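Local coordinates for putative amino acid binding protein (Streptococcus mutans, PDB 4C0R) that binds oxidized glutathione disulfide and probably delivers glutathione to the cystine ABC importer TcyBC for uptake, at residues A[12-17]-A[167-172]; A[79-84]-A[202-207]; A[103-108]-A[125-130]; A[222-225]-A[231-234]. All coordinates share one frame; numbering follows the deposited sequence.

Contact 1 of 4, residues A[12-17]-A[167-172]; sequences TTNPFS and AETIIK. With GDS (oxidized glutathione disulfide), chain C.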
loop_
_atom_site.group_PDB
_atom_site.type_symbol
_atom_site.label_atom_id
_atom_site.label_comp_id
_atom_site.label_asym_id
_atom_site.label_seq_id
_atom_site.Cartn_x
_atom_site.Cartn_y
_atom_site.Cartn_z
ATOM N N THR A 12 3.897 -7.978 4.107
ATOM C CA THR A 12 3.044 -8.969 3.459
ATOM C C THR A 12 2.280 -8.450 2.266
ATOM O O THR A 12 1.174 -8.930 1.940
ATOM C CB THR A 12 2.046 -9.577 4.442
ATOM O OG1 THR A 12 1.198 -8.538 4.930
ATOM C CG2 THR A 12 2.834 -10.244 5.617
ATOM N N THR A 13 2.851 -7.461 1.589
ATOM C CA THR A 13 2.213 -6.792 0.475
ATOM C C THR A 13 3.154 -6.706 -0.734
ATOM O O THR A 13 3.671 -5.624 -1.054
ATOM C CB THR A 13 1.701 -5.399 0.904
ATOM O OG1 THR A 13 0.990 -5.506 2.165
ATOM C CG2 THR A 13 0.783 -4.777 -0.120
ATOM N N ASN A 14 3.362 -7.832 -1.355
ATOM C CA ASN A 14 4.228 -7.891 -2.526
ATOM C C ASN A 14 3.599 -7.051 -3.625
ATOM O O ASN A 14 2.416 -7.178 -3.852
ATOM C CB ASN A 14 4.321 -9.370 -2.910
ATOM C CG ASN A 14 5.104 -9.679 -4.135
ATOM O OD1 ASN A 14 5.819 -8.892 -4.729
ATOM N ND2 ASN A 14 4.925 -10.930 -4.574
ATOM N N PRO A 15 4.366 -6.183 -4.312
ATOM C CA PRO A 15 5.815 -5.982 -4.293
ATOM C C PRO A 15 6.294 -4.745 -3.557
ATOM O O PRO A 15 7.420 -4.342 -3.711
ATOM C CB PRO A 15 6.133 -5.821 -5.752
ATOM C CG PRO A 15 4.956 -5.038 -6.260
ATOM C CD PRO A 15 3.762 -5.559 -5.517
ATOM N N PHE A 16 5.450 -4.164 -2.704
ATOM C CA PHE A 16 5.838 -2.982 -1.950
ATOM C C PHE A 16 6.685 -3.312 -0.747
ATOM O O PHE A 16 7.647 -2.634 -0.435
ATOM C CB PHE A 16 4.605 -2.110 -1.547
ATOM C CG PHE A 16 4.139 -1.231 -2.685
ATOM C CD1 PHE A 16 3.306 -1.755 -3.694
ATOM C CD2 PHE A 16 4.571 0.070 -2.808
ATOM C CE1 PHE A 16 2.966 -0.986 -4.730
ATOM C CE2 PHE A 16 4.220 0.825 -3.868
ATOM C CZ PHE A 16 3.436 0.311 -4.822
ATOM N N SER A 17 6.298 -4.385 -0.084
ATOM C CA SER A 17 6.932 -4.763 1.169
ATOM C C SER A 17 6.710 -6.257 1.393
ATOM O O SER A 17 5.575 -6.703 1.549
ATOM C CB SER A 17 6.454 -3.943 2.348
ATOM O OG SER A 17 7.111 -4.408 3.550
ATOM N N ALA A 167 -2.286 -6.588 -6.795
ATOM C CA ALA A 167 -3.247 -7.563 -7.320
ATOM C C ALA A 167 -2.654 -8.328 -8.498
ATOM O O ALA A 167 -2.722 -9.556 -8.557
ATOM C CB ALA A 167 -4.534 -6.886 -7.720
ATOM N N GLU A 168 -2.130 -7.590 -9.457
ATOM C CA GLU A 168 -1.585 -8.175 -10.676
ATOM C C GLU A 168 -0.370 -9.033 -10.363
ATOM O O GLU A 168 -0.208 -10.143 -10.891
ATOM C CB GLU A 168 -1.303 -7.102 -11.724
ATOM C CG GLU A 168 -2.583 -6.468 -12.259
ATOM C CD GLU A 168 -2.365 -5.599 -13.455
ATOM O OE1 GLU A 168 -1.314 -4.936 -13.562
ATOM O OE2 GLU A 168 -3.299 -5.570 -14.277
ATOM N N THR A 169 0.475 -8.531 -9.476
ATOM C CA THR A 169 1.689 -9.256 -9.128
ATOM C C THR A 169 1.379 -10.614 -8.518
ATOM O O THR A 169 1.945 -11.633 -8.913
ATOM C CB THR A 169 2.559 -8.432 -8.143
ATOM O OG1 THR A 169 3.023 -7.235 -8.794
ATOM C CG2 THR A 169 3.691 -9.258 -7.617
ATOM N N ILE A 170 0.463 -10.636 -7.566
ATOM C CA ILE A 170 0.068 -11.862 -6.860
ATOM C C ILE A 170 -0.625 -12.835 -7.800
ATOM O O ILE A 170 -0.314 -14.001 -7.797
ATOM C CB ILE A 170 -0.821 -11.529 -5.669
ATOM C CG1 ILE A 170 0.005 -10.879 -4.583
ATOM C CG2 ILE A 170 -1.439 -12.797 -5.112
ATOM C CD1 ILE A 170 -0.831 -10.172 -3.524
ATOM N N ILE A 171 -1.562 -12.349 -8.621
ATOM C CA ILE A 171 -2.252 -13.230 -9.539
ATOM C C ILE A 171 -1.266 -13.872 -10.490
ATOM O O ILE A 171 -1.414 -15.039 -10.833
ATOM C CB ILE A 171 -3.310 -12.452 -10.351
ATOM C CG1 ILE A 171 -4.504 -12.094 -9.440
ATOM C CG2 ILE A 171 -3.702 -13.230 -11.619
ATOM C CD1 ILE A 171 -5.382 -11.031 -10.055
ATOM N N LYS A 172 -0.256 -13.129 -10.933
ATOM C CA LYS A 172 0.734 -13.667 -11.887
ATOM C C LYS A 172 1.657 -14.663 -11.200
ATOM O O LYS A 172 1.819 -15.802 -11.645
ATOM C CB LYS A 172 1.550 -12.517 -12.478
ATOM C CG LYS A 172 2.741 -12.979 -13.325
ATOM C CD LYS A 172 3.440 -11.816 -13.996
HETATM C CD1 GDS C . -3.477 -7.629 9.195
HETATM N N2 GDS C . -3.600 -8.299 7.894
HETATM C CA2 GDS C . -2.393 -8.416 7.160
HETATM C C2 GDS C . -1.483 -9.560 7.437
HETATM O O2 GDS C . -0.267 -9.489 7.161
HETATM C CB2 GDS C . -1.938 -7.452 6.133
HETATM S SG2 GDS C . -3.150 -6.207 5.746
HETATM N N3 GDS C . -2.062 -10.745 8.036
HETATM C CA3 GDS C . -1.195 -11.861 8.412
HETATM C C3 GDS C . -1.111 -11.749 9.933
HETATM O OE3 GDS C . -1.079 -12.789 10.664
HETATM O OE4 GDS C . -1.083 -10.629 10.521
HETATM N N4 GDS C . -3.744 -4.761 2.904
HETATM C CA4 GDS C . -4.578 -5.817 2.383
HETATM C C4 GDS C . -6.016 -5.482 2.573
HETATM O OE5 GDS C . -6.402 -4.284 2.734
HETATM O OE6 GDS C . -6.836 -6.440 2.503
HETATM C C5 GDS C . -2.326 -4.942 2.889
HETATM O O5 GDS C . -1.842 -5.962 2.400
HETATM C CA5 GDS C . -1.585 -3.876 3.562
HETATM N N5 GDS C . -2.040 -2.552 3.448
HETATM C CB5 GDS C . -0.977 -4.290 4.862
HETATM S SG5 GDS C . -2.286 -4.406 6.112
HETATM C CA6 GDS C . -4.186 1.045 1.265
HETATM C C6 GDS C . -4.139 1.901 2.521
HETATM O OE7 GDS C . -4.929 1.628 3.465
HETATM O OE8 GDS C . -3.322 2.847 2.626
HETATM N N6 GDS C . -3.348 1.709 0.248
HETATM C CB6 GDS C . -3.737 -0.344 1.541
HETATM C CG6 GDS C . -2.468 -0.311 2.421
HETATM C CD6 GDS C . -1.857 -1.695 2.362
HETATM O O6 GDS C . -1.173 -2.138 1.428
#
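N14 and P15 lie against one side of the helix through T169 and I170, with CA atoms 7.2 Å apart for N14–I170 and 7.1 Å for P15–T169, where the chain leaves the short strand 12-13 and turns at a cis peptide bond before P15. The closest touch is made by a methyl group: CG2 of T169 lies against the carboxamide of N14, 3.6 Å from OD1, and is almost as near to ND2. The two side chains cross at about a right angle. CB of N14 points at the helix and chi1 177° carries the carboxamide on in that direction; its ND2 is held by E173 further along the same helix. The other branch of T169, OG1, lies 3.8 Å from CD of P15 while it is hydrogen-bonded to the carbonyl of I165, a bond within the helix. CD1 of I170 makes a looser approach, 4.4 Å from O of N14, whose own hydrogen bond goes to S166 OG. On the pocket side of the loop, OG1 of T12 is hydrogen-bonded to O2 of the glutathione disulfide at 2.8 Å, and OG1 of T13 to its O5 at 2.9 Å; N68 also bonds to that T13 hydroxyl. Ligand and helix thus meet one loop, consistent with a closed, ligand-bound family 3 solute-binding protein. The chemistry is divided along the chain: the T12 and T13 hydroxyls bond the ligand, van der Waals contact joins the two segments, and the polar links to the helix run from N14 to E173 and S166.

Contact 2 of 4, residues A[79-84]-A[202-207]; sequences KYLYSN and DLQKFV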
loop_
_atom_site.group_PDB
_atom_site.type_symbol
_atom_site.label_atom_id
_atom_site.label_comp_id
_atom_site.label_asym_id
_atom_site.label_seq_id
_atom_site.Cartn_x
_atom_site.Cartn_y
_atom_site.Cartn_z
ATOM N N LYS A 79 -2.735 12.965 12.056
ATOM C CA LYS A 79 -1.891 12.372 13.083
ATOM C C LYS A 79 -0.423 12.182 12.674
ATOM O O LYS A 79 0.454 12.086 13.527
ATOM C CB LYS A 79 -2.403 10.996 13.492
ATOM C CG LYS A 79 -3.716 10.980 14.211
ATOM C CD LYS A 79 -4.029 9.528 14.580
ATOM C CE LYS A 79 -5.484 9.251 14.773
ATOM N NZ LYS A 79 -5.649 7.764 14.872
ATOM N N TYR A 80 -0.179 12.064 11.368
ATOM C CA TYR A 80 1.155 11.702 10.862
ATOM C C TYR A 80 1.613 12.662 9.807
ATOM O O TYR A 80 0.791 13.200 9.081
ATOM C CB TYR A 80 1.146 10.285 10.244
ATOM C CG TYR A 80 0.472 9.300 11.195
ATOM C CD1 TYR A 80 1.045 8.997 12.435
ATOM C CD2 TYR A 80 -0.750 8.728 10.895
ATOM C CE1 TYR A 80 0.392 8.154 13.323
ATOM C CE2 TYR A 80 -1.408 7.882 11.806
ATOM C CZ TYR A 80 -0.831 7.604 12.990
ATOM O OH TYR A 80 -1.498 6.763 13.872
ATOM N N LEU A 81 2.936 12.832 9.669
ATOM C CA LEU A 81 3.485 13.552 8.520
ATOM C C LEU A 81 3.558 12.607 7.293
ATOM O O LEU A 81 3.747 11.383 7.434
ATOM C CB LEU A 81 4.904 14.010 8.784
ATOM C CG LEU A 81 5.110 14.815 10.067
ATOM C CD1 LEU A 81 6.548 15.198 10.267
ATOM C CD2 LEU A 81 4.189 15.978 10.038
ATOM N N TYR A 82 3.345 13.189 6.116
ATOM C CA TYR A 82 3.464 12.488 4.825
ATOM C C TYR A 82 4.713 12.963 4.052
ATOM O O TYR A 82 5.027 14.167 3.978
ATOM C CB TYR A 82 2.232 12.713 3.994
ATOM C CG TYR A 82 1.147 11.748 4.286
ATOM C CD1 TYR A 82 0.331 11.858 5.393
ATOM C CD2 TYR A 82 0.905 10.695 3.400
ATOM C CE1 TYR A 82 -0.663 10.944 5.662
ATOM C CE2 TYR A 82 -0.075 9.761 3.664
ATOM C CZ TYR A 82 -0.871 9.902 4.781
ATOM O OH TYR A 82 -1.853 8.971 4.987
ATOM N N SER A 83 5.417 12.043 3.433
ATOM C CA SER A 83 6.420 12.412 2.457
ATOM C C SER A 83 5.754 12.858 1.146
ATOM O O SER A 83 4.538 12.785 1.001
ATOM C CB SER A 83 7.314 11.220 2.144
ATOM O OG SER A 83 6.616 10.238 1.421
ATOM N N ASN A 84 6.579 13.283 0.199
ATOM C CA ASN A 84 6.108 13.413 -1.154
ATOM C C ASN A 84 5.795 12.004 -1.655
ATOM O O ASN A 84 6.277 10.992 -1.115
ATOM C CB ASN A 84 7.159 14.116 -1.979
ATOM C CG ASN A 84 7.277 15.593 -1.574
ATOM O OD1 ASN A 84 6.294 16.209 -1.109
ATOM N ND2 ASN A 84 8.459 16.126 -1.702
ATOM N N ASP A 202 12.374 16.974 10.676
ATOM C CA ASP A 202 13.666 17.021 10.027
ATOM C C ASP A 202 13.864 15.766 9.181
ATOM O O ASP A 202 14.442 15.818 8.102
ATOM C CB ASP A 202 14.795 17.147 11.046
ATOM C CG ASP A 202 14.781 18.498 11.775
ATOM O OD1 ASP A 202 14.205 19.470 11.251
ATOM O OD2 ASP A 202 15.375 18.581 12.864
ATOM N N LEU A 203 13.398 14.634 9.714
ATOM C CA LEU A 203 13.466 13.400 8.948
ATOM C C LEU A 203 12.645 13.483 7.666
ATOM O O LEU A 203 13.079 13.070 6.589
ATOM C CB LEU A 203 13.020 12.265 9.884
ATOM C CG LEU A 203 13.112 10.834 9.363
ATOM C CD1 LEU A 203 14.561 10.434 9.045
ATOM C CD2 LEU A 203 12.590 9.899 10.416
ATOM N N GLN A 204 11.432 13.993 7.773
ATOM C CA GLN A 204 10.568 14.181 6.638
ATOM C C GLN A 204 11.243 15.045 5.555
ATOM O O GLN A 204 11.207 14.717 4.366
ATOM C CB GLN A 204 9.238 14.843 7.102
ATOM C CG GLN A 204 8.318 15.260 5.935
ATOM C CD GLN A 204 7.306 16.282 6.341
ATOM O OE1 GLN A 204 7.618 17.204 7.110
ATOM N NE2 GLN A 204 6.065 16.126 5.883
ATOM N N LYS A 205 11.852 16.155 5.975
ATOM C CA LYS A 205 12.557 17.032 5.064
ATOM C C LYS A 205 13.670 16.331 4.368
ATOM O O LYS A 205 13.872 16.545 3.158
ATOM C CB LYS A 205 13.084 18.235 5.837
ATOM N N PHE A 206 14.445 15.555 5.122
ATOM C CA PHE A 206 15.529 14.807 4.516
ATOM C C PHE A 206 15.008 13.847 3.476
ATOM O O PHE A 206 15.524 13.776 2.351
ATOM C CB PHE A 206 16.377 14.076 5.544
ATOM C CG PHE A 206 17.360 13.146 4.941
ATOM C CD1 PHE A 206 18.517 13.626 4.396
ATOM C CD2 PHE A 206 17.114 11.793 4.902
ATOM C CE1 PHE A 206 19.434 12.766 3.810
ATOM C CE2 PHE A 206 18.008 10.932 4.306
ATOM C CZ PHE A 206 19.179 11.413 3.772
ATOM N N VAL A 207 14.006 13.056 3.864
ATOM C CA VAL A 207 13.453 12.087 2.911
ATOM C C VAL A 207 12.925 12.799 1.635
ATOM O O VAL A 207 13.153 12.355 0.499
ATOM C CB VAL A 207 12.367 11.225 3.557
ATOM C CG1 VAL A 207 11.608 10.447 2.543
ATOM C CG2 VAL A 207 12.977 10.331 4.611
#
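Q204 reaches from its helix across L81 to the backbone of Y82. Its CB lies 4.2 Å from CD1 of L81. A chi1 of 172° swings CG away from the backbone N, and the extended chain continues toward the strand, CG coming 4.0 Å from Y82 O. The amide carbon CD sits 4.1 Å from CB of L81, while OE1 passes 3.9 Å from CD1 of the same leucine, so the carboxamide lies across the leucine side chain, roughly perpendicular to its course. At the tip, NE2, 3.8 Å from CB of L81, donates to Y82 O at 2.9 Å with an N-H...O angle of 165°. The oxygen lies in the amide plane of Q204, although the donor stands 42° above the carbonyl plane of Y82. Farther along the helix, CG1 of V207 meets CB of S83 at 4.4 Å. CB of Y82 points away from the helix, and the hydroxyl of its ring is bonded to S71 O. L81 and S83 pair through their backbones with F196 and F194 of strand 191-196, and V207 also packs on V35 and F36 of helix 27-36; helix 201-216 therefore covers the beginning of strand 81-96 beside helix 27-36.

Contact 3 of 4, residues A[103-108]-A[125-130]; sequences SYNDIA and QKFNKN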
loop_
_atom_site.group_PDB
_atom_site.type_symbol
_atom_site.label_atom_id
_atom_site.label_comp_id
_atom_site.label_asym_id
_atom_site.label_seq_id
_atom_site.Cartn_x
_atom_site.Cartn_y
_atom_site.Cartn_z
ATOM N N SER A 103 -18.584 -4.086 -13.064
ATOM C CA SER A 103 -18.396 -2.694 -12.696
ATOM C C SER A 103 -18.591 -2.564 -11.203
ATOM O O SER A 103 -19.187 -3.416 -10.562
ATOM C CB SER A 103 -19.398 -1.786 -13.405
ATOM O OG SER A 103 -20.650 -1.887 -12.793
ATOM N N TYR A 104 -18.084 -1.470 -10.645
ATOM C CA TYR A 104 -18.105 -1.278 -9.207
ATOM C C TYR A 104 -19.460 -1.593 -8.592
ATOM O O TYR A 104 -19.531 -2.273 -7.585
ATOM C CB TYR A 104 -17.682 0.163 -8.858
ATOM C CG TYR A 104 -17.481 0.462 -7.378
ATOM C CD1 TYR A 104 -16.669 -0.329 -6.584
ATOM C CD2 TYR A 104 -18.040 1.591 -6.789
ATOM C CE1 TYR A 104 -16.476 -0.035 -5.258
ATOM C CE2 TYR A 104 -17.839 1.901 -5.457
ATOM C CZ TYR A 104 -17.051 1.093 -4.692
ATOM O OH TYR A 104 -16.832 1.397 -3.363
ATOM N N ASN A 105 -20.533 -1.057 -9.156
ATOM C CA ASN A 105 -21.823 -1.200 -8.477
ATOM C C ASN A 105 -22.335 -2.630 -8.421
ATOM O O ASN A 105 -23.188 -2.955 -7.615
ATOM C CB ASN A 105 -22.878 -0.314 -9.105
ATOM C CG ASN A 105 -22.804 1.141 -8.625
ATOM O OD1 ASN A 105 -21.869 1.585 -7.910
ATOM N ND2 ASN A 105 -23.782 1.907 -9.063
ATOM N N ASP A 106 -21.783 -3.490 -9.257
ATOM C CA ASP A 106 -22.177 -4.883 -9.305
ATOM C C ASP A 106 -21.735 -5.637 -8.041
ATOM O O ASP A 106 -22.143 -6.771 -7.859
ATOM C CB ASP A 106 -21.538 -5.575 -10.512
ATOM C CG ASP A 106 -22.054 -5.067 -11.857
ATOM O OD1 ASP A 106 -23.203 -4.560 -11.912
ATOM O OD2 ASP A 106 -21.342 -5.199 -12.856
ATOM N N ILE A 107 -20.904 -5.025 -7.177
ATOM C CA ILE A 107 -20.479 -5.697 -5.962
ATOM C C ILE A 107 -21.634 -5.783 -4.991
ATOM O O ILE A 107 -21.586 -6.540 -4.006
ATOM C CB ILE A 107 -19.279 -4.993 -5.254
ATOM C CG1 ILE A 107 -19.659 -3.593 -4.776
ATOM C CG2 ILE A 107 -18.077 -5.002 -6.200
ATOM C CD1 ILE A 107 -18.522 -2.820 -4.087
ATOM N N ALA A 108 -22.676 -5.000 -5.247
ATOM C CA ALA A 108 -23.808 -4.967 -4.299
ATOM C C ALA A 108 -24.326 -6.398 -4.085
ATOM O O ALA A 108 -24.528 -7.154 -5.046
ATOM C CB ALA A 108 -24.922 -4.059 -4.824
ATOM N N GLN A 125 -17.814 0.860 3.257
ATOM C CA GLN A 125 -18.864 1.304 4.206
ATOM C C GLN A 125 -19.689 2.401 3.586
ATOM O O GLN A 125 -20.928 2.461 3.806
ATOM C CB GLN A 125 -18.272 1.759 5.534
ATOM C CG GLN A 125 -17.712 0.631 6.326
ATOM C CD GLN A 125 -16.876 1.047 7.515
ATOM O OE1 GLN A 125 -16.227 2.110 7.520
ATOM N NE2 GLN A 125 -16.858 0.190 8.510
ATOM N N LYS A 126 -19.048 3.311 2.860
ATOM C CA LYS A 126 -19.773 4.345 2.105
ATOM C C LYS A 126 -20.657 3.748 1.044
ATOM O O LYS A 126 -21.776 4.195 0.813
ATOM C CB LYS A 126 -18.833 5.380 1.516
ATOM C CG LYS A 126 -19.511 6.354 0.594
ATOM N N PHE A 127 -20.153 2.737 0.354
ATOM C CA PHE A 127 -20.944 2.090 -0.665
ATOM C C PHE A 127 -22.197 1.500 -0.021
ATOM O O PHE A 127 -23.301 1.537 -0.586
ATOM C CB PHE A 127 -20.140 0.960 -1.317
ATOM C CG PHE A 127 -20.904 0.194 -2.356
ATOM C CD1 PHE A 127 -21.713 -0.868 -2.008
ATOM C CD2 PHE A 127 -20.827 0.572 -3.705
ATOM C CE1 PHE A 127 -22.429 -1.562 -3.005
ATOM C CE2 PHE A 127 -21.524 -0.098 -4.668
ATOM C CZ PHE A 127 -22.332 -1.173 -4.313
ATOM N N ASN A 128 -22.056 0.936 1.167
ATOM C CA ASN A 128 -23.195 0.307 1.778
ATOM C C ASN A 128 -24.230 1.339 2.232
ATOM O O ASN A 128 -25.436 1.075 2.167
ATOM C CB ASN A 128 -22.760 -0.599 2.915
ATOM C CG ASN A 128 -22.208 -1.912 2.412
ATOM O OD1 ASN A 128 -22.397 -2.252 1.239
ATOM N ND2 ASN A 128 -21.609 -2.691 3.308
ATOM N N LYS A 129 -23.787 2.517 2.661
ATOM C CA LYS A 129 -24.747 3.580 2.982
ATOM C C LYS A 129 -25.581 3.949 1.751
ATOM O O LYS A 129 -26.756 4.301 1.887
ATOM C CB LYS A 129 -24.036 4.814 3.579
ATOM N N ASN A 130 -25.001 3.832 0.558
ATOM C CA ASN A 130 -25.682 4.133 -0.723
ATOM C C ASN A 130 -26.475 3.000 -1.298
ATOM O O ASN A 130 -27.236 3.209 -2.258
ATOM C CB ASN A 130 -24.688 4.500 -1.841
ATOM C CG ASN A 130 -24.159 5.841 -1.705
ATOM O OD1 ASN A 130 -23.906 6.262 -0.592
ATOM N ND2 ASN A 130 -23.981 6.571 -2.827
#
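F127 fills the angle formed by Y104, N105, I107 and A108, and every contact of helix 125-130 with the 3-10 turn passes through this residue. After Q125 and K126, which leave the turn untouched, F127 holds its ring trans to its own amide nitrogen (chi1 178°), a setting that carries the ring toward the turn. Its edge points at the face of Y104 in an edge-to-face pair, the centroids 5.3 Å apart and the planes at 72°; the nearest atoms are CD2 of F127 and CE2 of Y104 at 3.7 Å. One face of the phenylalanine takes CG1 of I107 in a CH-pi contact, 3.9 Å from the ring centroid and 23° off the normal. I107 itself also packs on L124 of the same helix and on V136 and F159. Around the rim come A108, whose CB lies 3.9 Å from CZ of F127, and N105, whose OD1 is 3.7 Å from CE2 of F127. N128 comes next and turns its amide to other parts of the chain, with OD1 bonded to V136 N. Just beyond the segment, H131 stacks on the F127 ring and takes part in a hydrogen bond between its ND1 and F127 O. The interface is apolar and aromatic apart from the N105 oxygen near the ring rim, where the slightly positive C-H edge probably suits it; dispersion, probably with some ring electrostatics, rather than polar bonds, joins the 103-108 turn to helix 120-130.

Contact 4 of 4, residues A[222-225]-A[231-234]; sequences KLSK and SYLP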
loop_
_atom_site.group_PDB
_atom_site.type_symbol
_atom_site.label_atom_id
_atom_site.label_comp_id
_atom_site.label_asym_id
_atom_site.label_seq_id
_atom_site.Cartn_x
_atom_site.Cartn_y
_atom_site.Cartn_z
ATOM N N LYS A 222 14.145 3.737 -11.912
ATOM C CA LYS A 222 14.834 2.465 -11.920
ATOM C C LYS A 222 14.297 1.506 -10.864
ATOM O O LYS A 222 14.093 0.351 -11.097
ATOM C CB LYS A 222 16.334 2.710 -11.658
ATOM C CG LYS A 222 17.211 1.481 -11.619
ATOM C CD LYS A 222 18.708 1.883 -11.440
ATOM N N LEU A 223 14.032 2.043 -9.667
ATOM C CA LEU A 223 13.503 1.247 -8.588
ATOM C C LEU A 223 12.052 0.806 -8.838
ATOM O O LEU A 223 11.690 -0.306 -8.536
ATOM C CB LEU A 223 13.574 2.040 -7.271
ATOM C CG LEU A 223 14.984 2.277 -6.731
ATOM C CD1 LEU A 223 14.975 3.237 -5.517
ATOM C CD2 LEU A 223 15.650 0.965 -6.358
ATOM N N SER A 224 11.247 1.705 -9.415
ATOM C CA SER A 224 9.866 1.372 -9.763
ATOM C C SER A 224 9.915 0.213 -10.752
ATOM O O SER A 224 9.227 -0.798 -10.575
ATOM C CB SER A 224 9.192 2.619 -10.347
ATOM O OG SER A 224 7.859 2.328 -10.763
ATOM N N LYS A 225 10.758 0.350 -11.789
ATOM C CA LYS A 225 10.770 -0.735 -12.786
ATOM C C LYS A 225 11.214 -2.073 -12.147
ATOM O O LYS A 225 10.624 -3.112 -12.383
ATOM C CB LYS A 225 11.695 -0.327 -13.928
ATOM C CG LYS A 225 11.048 0.698 -14.811
ATOM C CD LYS A 225 12.069 1.139 -15.958
ATOM C CE LYS A 225 11.323 1.884 -17.018
ATOM N NZ LYS A 225 11.972 1.730 -18.350
ATOM N N SER A 231 6.855 1.547 -14.760
ATOM C CA SER A 231 7.120 2.903 -14.378
ATOM C C SER A 231 5.833 3.508 -13.831
ATOM O O SER A 231 4.906 3.845 -14.579
ATOM C CB SER A 231 7.630 3.678 -15.598
ATOM O OG SER A 231 8.160 4.931 -15.200
ATOM N N TYR A 232 5.765 3.608 -12.492
ATOM C CA TYR A 232 4.558 4.019 -11.807
ATOM C C TYR A 232 4.826 5.199 -10.883
ATOM O O TYR A 232 4.277 5.268 -9.793
ATOM C CB TYR A 232 3.976 2.851 -11.011
ATOM C CG TYR A 232 3.770 1.580 -11.831
ATOM C CD1 TYR A 232 3.038 1.598 -13.000
ATOM C CD2 TYR A 232 4.354 0.403 -11.454
ATOM C CE1 TYR A 232 2.854 0.397 -13.740
ATOM C CE2 TYR A 232 4.172 -0.767 -12.167
ATOM C CZ TYR A 232 3.432 -0.753 -13.300
ATOM O OH TYR A 232 3.310 -1.972 -13.990
ATOM N N LEU A 233 5.619 6.145 -11.306
ATOM C CA LEU A 233 5.917 7.293 -10.458
ATOM C C LEU A 233 4.789 8.303 -10.449
ATOM O O LEU A 233 3.974 8.411 -11.395
ATOM C CB LEU A 233 7.194 7.992 -10.888
ATOM C CG LEU A 233 8.460 7.104 -10.869
ATOM C CD1 LEU A 233 9.650 7.983 -11.204
ATOM C CD2 LEU A 233 8.666 6.426 -9.550
ATOM N N PRO A 234 4.751 9.090 -9.400
ATOM C CA PRO A 234 3.818 10.199 -9.365
ATOM C C PRO A 234 4.160 11.232 -10.464
ATOM O O PRO A 234 5.257 11.252 -11.022
ATOM C CB PRO A 234 4.049 10.822 -7.978
ATOM C CG PRO A 234 4.794 9.767 -7.183
ATOM C CD PRO A 234 5.652 9.077 -8.230
#
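S224 and Y232 meet where the chain, having left helix 219-228, doubles back along it; the closest CA atoms are those of K225 and S231, 5.4 Å apart. L223, just ahead of the contact, turns to helix 27-36, packing on Y27, V31 and E34. S224 comes next and carries the contact. With chi1 at 177° its OG is on the far side of CB from the backbone N, reaching over to the returning chain, where it accepts from Y232 N at 3.0 Å with an N-H...O angle of 159°. The same hydroxyl is hydrogen-bonded to the carbonyl of G230, so one oxygen ties together two neighbouring points of the return. It also lies 3.7 Å from CA of S231 and 3.9 Å from CB of Y232. The methylene of S224 faces L233, whose CD2 comes to 3.9 Å from CB of S224; that leucine also touches L220 and E221 of the same helix and Y27 of helix 27-36. Last in the segment, K225 makes looser contacts with S231, its CE 4.3 Å from CB of that serine and its CG equally far from the backbone N of S231. The hydroxyl of S231 bonds to E221, one turn before K225, and Y232 makes a backbone bond with S88 of strand 81-96. A buried serine thus grips the returning chain: a side-chain-to-backbone bond holds the C-terminal tail, after the last helix of this solute-binding fold, against that helix.

In the fold
Only contact 1 reaches the ligand directly: T12 and T13 belong to the glutathione disulfide pocket. Contact 2 approaches it less closely, the Y82 side chain lying about 7 Å from the ligand, while the nearest side chains of contacts 3 and 4 stay about 13 Å away. Contacts 1 and 2 lie on opposite sides of the chain's centre, their centres about 26 Å apart, and their segments alternate along the sequence. Contact 3 is nested within the loops closed by both, with its centre about 34 Å from that of contact 2. Contact 4 follows in series, its nearest atoms about 6 Å from those of contact 1 and of contact 2.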